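Local atomic coordinates of aminotransferase, class III (Deinococcus radiodurans, PDB entry 3I4J), a protein that probably transfers amino groups between substrates as a class-III, pyridoxal-phosphate-dependent aminotransferase. Residues S242-S247 with A257-G262. The protein carries 1 engineered substitution. Sequence-based numbering, arbitrary orientation.
Sequences SPLALS and AVLGKG
L244 and L259 meet methyl to methyl, CD2 of L244 lying 3.7 Å from CD2 of L259, with the two side chains crossing at about a right angle. The second branch of L244 is turned to A257, where CD1 of L244 lies 4.3 Å from CB of A257, so one forked leucine end spans two residues on the same side of the strand. CB of L244 points toward the strand and CG sits anti to the carbonyl carbon (chi1 -71°); chi2, near 175°, then sends one methyl to each strand residue. CB of L259 is not aimed at the loop; the CD2 branch makes the approach. The strand, 256-259, belongs to the mixed sheet of the large domain of fold type I pyridoxal-phosphate enzymes, running between 227-231, its parallel neighbour, and antiparallel 271-275. V258 points away from L244 and packs on helix 98-115, whereas L259 also touches L81 of helix 72-84. No hydrogen bond joins the two segments; the loop is held by bonds within itself and to E232. The carbonyl O of L244 is gripped from opposite faces, by S242 OG at 2.7 Å and by S247 N at 3.2 Å, while E232 takes A245 N on OE1 and L246 N on OE2.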
loop_
_atom_site.group_PDB
_atom_site.type_symbol
_atom_site.label_atom_id
_atom_site.label_comp_id
_atom_site.label_asym_id
_atom_site.label_seq_id
_atom_site.Cartn_x
_atom_site.Cartn_y
_atom_site.Cartn_z
ATOM N N SER C 242 -3.763 -10.771 -23.470
ATOM C CA SER C 242 -3.226 -9.586 -24.138
ATOM C C SER C 242 -2.455 -8.781 -23.083
ATOM O O SER C 242 -2.799 -8.830 -21.900
ATOM C CB SER C 242 -4.386 -8.752 -24.703
ATOM O OG SER C 242 -3.940 -7.533 -25.275
ATOM N N PRO C 243 -1.396 -8.049 -23.486
ATOM C CA PRO C 243 -0.643 -7.267 -22.492
ATOM C C PRO C 243 -1.618 -6.465 -21.629
ATOM O O PRO C 243 -1.524 -6.468 -20.404
ATOM C CB PRO C 243 0.254 -6.391 -23.355
ATOM C CG PRO C 243 0.565 -7.315 -24.513
ATOM C CD PRO C 243 -0.798 -7.907 -24.829
ATOM N N LEU C 244 -2.536 -5.764 -22.290
ATOM C CA LEU C 244 -3.592 -5.021 -21.607
ATOM C C LEU C 244 -4.863 -5.534 -22.278
ATOM O O LEU C 244 -4.909 -5.671 -23.503
ATOM C CB LEU C 244 -3.452 -3.508 -21.814
ATOM C CG LEU C 244 -2.288 -2.818 -21.094
ATOM C CD1 LEU C 244 -2.227 -1.357 -21.505
ATOM C CD2 LEU C 244 -2.469 -2.941 -19.581
ATOM N N ALA C 245 -5.885 -5.839 -21.485
ATOM C CA ALA C 245 -7.134 -6.369 -22.030
ATOM C C ALA C 245 -7.805 -5.432 -23.021
ATOM O O ALA C 245 -8.441 -5.883 -23.979
ATOM C CB ALA C 245 -8.104 -6.696 -20.892
ATOM N N LEU C 246 -7.669 -4.129 -22.794
ATOM C CA LEU C 246 -8.292 -3.134 -23.667
ATOM C C LEU C 246 -7.866 -3.288 -25.123
ATOM O O LEU C 246 -8.660 -3.051 -26.037
ATOM C CB LEU C 246 -7.950 -1.720 -23.188
ATOM C CG LEU C 246 -8.668 -0.567 -23.902
ATOM C CD1 LEU C 246 -10.171 -0.705 -23.685
ATOM C CD2 LEU C 246 -8.177 0.779 -23.372
ATOM N N SER C 247 -6.614 -3.687 -25.325
ATOM C CA SER C 247 -6.048 -3.865 -26.665
ATOM C C SER C 247 -6.743 -4.931 -27.500
ATOM O O SER C 247 -6.596 -4.954 -28.724
ATOM C CB SER C 247 -4.558 -4.204 -26.566
ATOM O OG SER C 247 -3.846 -3.147 -25.951
ATOM N N ALA C 257 -3.718 4.100 -18.031
ATOM C CA ALA C 257 -3.944 2.683 -17.774
ATOM C C ALA C 257 -3.541 2.417 -16.326
ATOM O O ALA C 257 -2.416 2.727 -15.928
ATOM C CB ALA C 257 -3.109 1.823 -18.718
ATOM N N VAL C 258 -4.462 1.867 -15.542
ATOM C CA VAL C 258 -4.195 1.568 -14.134
ATOM C C VAL C 258 -3.815 0.103 -13.968
ATOM O O VAL C 258 -4.545 -0.789 -14.405
ATOM C CB VAL C 258 -5.431 1.869 -13.263
ATOM C CG1 VAL C 258 -5.060 1.770 -11.775
ATOM C CG2 VAL C 258 -5.965 3.252 -13.589
ATOM N N LEU C 259 -2.677 -0.138 -13.316
ATOM C CA LEU C 259 -2.162 -1.486 -13.111
ATOM C C LEU C 259 -2.022 -1.834 -11.631
ATOM O O LEU C 259 -1.895 -0.952 -10.786
ATOM C CB LEU C 259 -0.799 -1.621 -13.792
ATOM C CG LEU C 259 -0.769 -1.170 -15.255
ATOM C CD1 LEU C 259 0.669 -1.126 -15.770
ATOM C CD2 LEU C 259 -1.622 -2.119 -16.075
ATOM N N GLY C 260 -2.045 -3.130 -11.332
ATOM C CA GLY C 260 -1.917 -3.579 -9.956
ATOM C C GLY C 260 -1.908 -5.093 -9.859
ATOM O O GLY C 260 -1.790 -5.778 -10.874
ATOM N N LYS C 261 -2.038 -5.614 -8.642
ATOM C CA LYS C 261 -2.059 -7.057 -8.400
ATOM C C LYS C 261 -1.038 -7.876 -9.183
ATOM O O LYS C 261 0.015 -8.245 -8.659
ATOM C CB LYS C 261 -3.459 -7.626 -8.676
ATOM C CG LYS C 261 -4.506 -7.211 -7.664
ATOM C CD LYS C 261 -5.783 -8.021 -7.826
ATOM C CE LYS C 261 -6.793 -7.658 -6.751
ATOM N NZ LYS C 261 -7.971 -8.567 -6.757
ATOM N N GLY C 262 -1.359 -8.174 -10.437
ATOM C CA GLY C 262 -0.468 -8.973 -11.256
ATOM C C GLY C 262 0.821 -8.317 -11.711
ATOM O O GLY C 262 1.665 -8.984 -12.308
#